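Local coordinates for protein type VI secretion system component (Escherichia coli O6, PDB 2P5Z) that is a component of the type VI secretion system, resembles T4 phage tail proteins gp27 and gp5, and probably forms part of the cell-puncturing device, at residues 136-140 with 141-145. Sequence-based numbering, arbitrary orientation.
Sequences EKILR and ERHQM
The His143 ring meets Ile138 O at its edge, near the ring plane, with CD2 3.2 Å from that oxygen. Arg142 CG lies over one ring face, offset toward the rim. His143 NE2 is hydrogen-bonded to Asp171 OD2. The Arg140 guanidinium holds Glu136 at its edge and in plane. Arg140 NE gives a salt-bridged hydrogen bond of 2.6 Å to the anti lone pair of Glu136 OE2. Met145 O approaches this guanidinium obliquely and lies 3.4 Å from Arg140 CG.

Glu141 N bonds to Lys137 O at 2.7 Å. Gln144 has left-handed backbone angles (phi 58°, psi 35°). Met145 N, six residues after Leu139, bonds to Leu139 O at 3.2 Å, from above the carbonyl plane. The Gln144 N to Arg140 O hydrogen bond is weak. Met145 CE meets Leu139 CD2 at 3.8 Å, the side chains crossing at a slant. The Glu141 chain is extended beyond CG (chi2 173°), which brings OE1 against the Lys137 side chain. Its salt bridge to Lys137 NZ is doubtful in detail, since the place of NZ is less sure.

The turn leads from helix 131-140 toward strand 150-153. Ile138 packs on helix 171-182. Leu139 touches Phe201 and Met145 touches Ile199 of strand 196-202. Met145 and Arg140 also touch Phe150.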
loop_
_atom_site.group_PDB
_atom_site.type_symbol
_atom_site.label_atom_id
_atom_site.label_comp_id
_atom_site.label_asym_id
_atom_site.label_seq_id
_atom_site.Cartn_x
_atom_site.Cartn_y
_atom_site.Cartn_z
ATOM N N GLU A 136 -2.995 7.685 -29.324
ATOM C CA GLU A 136 -4.078 7.944 -30.268
ATOM C C GLU A 136 -4.895 6.693 -30.674
ATOM O O GLU A 136 -6.132 6.751 -30.759
ATOM C CB GLU A 136 -3.570 8.684 -31.497
ATOM C CG GLU A 136 -4.711 9.076 -32.391
ATOM C CD GLU A 136 -4.362 10.130 -33.396
ATOM O OE1 GLU A 136 -3.299 10.773 -33.236
ATOM O OE2 GLU A 136 -5.177 10.319 -34.335
ATOM N N LYS A 137 -4.214 5.565 -30.881
ATOM C CA LYS A 137 -4.907 4.305 -31.159
ATOM C C LYS A 137 -5.833 3.920 -30.037
ATOM O O LYS A 137 -6.997 3.647 -30.290
ATOM C CB LYS A 137 -3.941 3.148 -31.420
ATOM C CG LYS A 137 -3.390 3.077 -32.818
ATOM C CD LYS A 137 -2.638 1.764 -33.009
ATOM C CE LYS A 137 -2.879 1.164 -34.395
ATOM N NZ LYS A 137 -4.057 0.223 -34.353
ATOM N N ILE A 138 -5.326 3.913 -28.802
ATOM C CA ILE A 138 -6.146 3.567 -27.625
ATOM C C ILE A 138 -7.390 4.468 -27.502
ATOM O O ILE A 138 -8.508 3.977 -27.266
ATOM C CB ILE A 138 -5.313 3.664 -26.346
ATOM C CG1 ILE A 138 -4.228 2.588 -26.333
ATOM C CG2 ILE A 138 -6.191 3.507 -25.102
ATOM C CD1 ILE A 138 -4.536 1.475 -25.381
ATOM N N LEU A 139 -7.178 5.772 -27.704
ATOM C CA LEU A 139 -8.262 6.756 -27.747
ATOM C C LEU A 139 -9.300 6.460 -28.827
ATOM O O LEU A 139 -10.504 6.341 -28.519
ATOM C CB LEU A 139 -7.704 8.182 -27.899
ATOM C CG LEU A 139 -6.989 8.641 -26.613
ATOM C CD1 LEU A 139 -6.333 10.009 -26.722
ATOM C CD2 LEU A 139 -7.957 8.598 -25.444
ATOM N N ARG A 140 -8.835 6.289 -30.068
ATOM C CA ARG A 140 -9.745 6.087 -31.200
ATOM C C ARG A 140 -10.389 4.702 -31.287
ATOM O O ARG A 140 -11.584 4.593 -31.560
ATOM C CB ARG A 140 -9.056 6.420 -32.516
ATOM C CG ARG A 140 -8.578 7.868 -32.629
ATOM C CD ARG A 140 -8.024 8.064 -33.990
ATOM N NE ARG A 140 -7.568 9.411 -34.311
ATOM C CZ ARG A 140 -8.359 10.371 -34.781
ATOM N NH1 ARG A 140 -7.841 11.550 -35.071
ATOM N NH2 ARG A 140 -9.665 10.161 -34.942
ATOM N N GLU A 141 -9.622 3.647 -31.031
ATOM C CA GLU A 141 -10.139 2.295 -31.251
ATOM C C GLU A 141 -11.095 1.827 -30.181
ATOM O O GLU A 141 -12.283 1.696 -30.431
ATOM C CB GLU A 141 -9.000 1.307 -31.488
ATOM C CG GLU A 141 -8.167 1.755 -32.664
ATOM C CD GLU A 141 -6.921 0.956 -32.894
ATOM O OE1 GLU A 141 -6.127 1.379 -33.757
ATOM O OE2 GLU A 141 -6.723 -0.086 -32.233
ATOM N N ARG A 142 -10.594 1.619 -28.976
ATOM C CA ARG A 142 -11.427 1.135 -27.883
ATOM C C ARG A 142 -12.374 2.211 -27.288
ATOM O O ARG A 142 -13.353 1.897 -26.625
ATOM C CB ARG A 142 -10.507 0.515 -26.819
ATOM C CG ARG A 142 -11.191 -0.126 -25.615
ATOM C CD ARG A 142 -12.121 -1.278 -25.976
ATOM N NE ARG A 142 -12.681 -1.853 -24.754
ATOM C CZ ARG A 142 -13.971 -1.865 -24.432
ATOM N NH1 ARG A 142 -14.885 -1.362 -25.258
ATOM N NH2 ARG A 142 -14.348 -2.404 -23.278
ATOM N N HIS A 143 -12.111 3.488 -27.516
ATOM C CA HIS A 143 -12.900 4.483 -26.776
ATOM C C HIS A 143 -13.740 5.468 -27.606
ATOM O O HIS A 143 -14.420 6.321 -27.044
ATOM C CB HIS A 143 -12.050 5.129 -25.659
ATOM C CG HIS A 143 -11.498 4.118 -24.695
ATOM N ND1 HIS A 143 -12.273 3.513 -23.727
ATOM C CD2 HIS A 143 -10.273 3.546 -24.602
ATOM C CE1 HIS A 143 -11.543 2.642 -23.053
ATOM N NE2 HIS A 143 -10.324 2.644 -23.565
ATOM N N GLN A 144 -13.685 5.311 -28.934
ATOM C CA GLN A 144 -14.458 6.091 -29.931
ATOM C C GLN A 144 -14.234 7.592 -29.893
ATOM O O GLN A 144 -15.155 8.371 -30.119
ATOM C CB GLN A 144 -15.965 5.804 -29.868
ATOM C CG GLN A 144 -16.359 4.359 -30.093
ATOM C CD GLN A 144 -16.617 3.630 -28.790
ATOM O OE1 GLN A 144 -17.188 4.195 -27.844
ATOM N NE2 GLN A 144 -16.205 2.365 -28.730
ATOM N N MET A 145 -13.015 7.999 -29.599
ATOM C CA MET A 145 -12.731 9.411 -29.535
ATOM C C MET A 145 -12.241 9.877 -30.901
ATOM O O MET A 145 -11.590 9.108 -31.617
ATOM C CB MET A 145 -11.765 9.710 -28.386
ATOM C CG MET A 145 -12.463 9.613 -27.003
ATOM S SD MET A 145 -11.533 10.312 -25.628
ATOM C CE MET A 145 -10.368 11.337 -26.462
#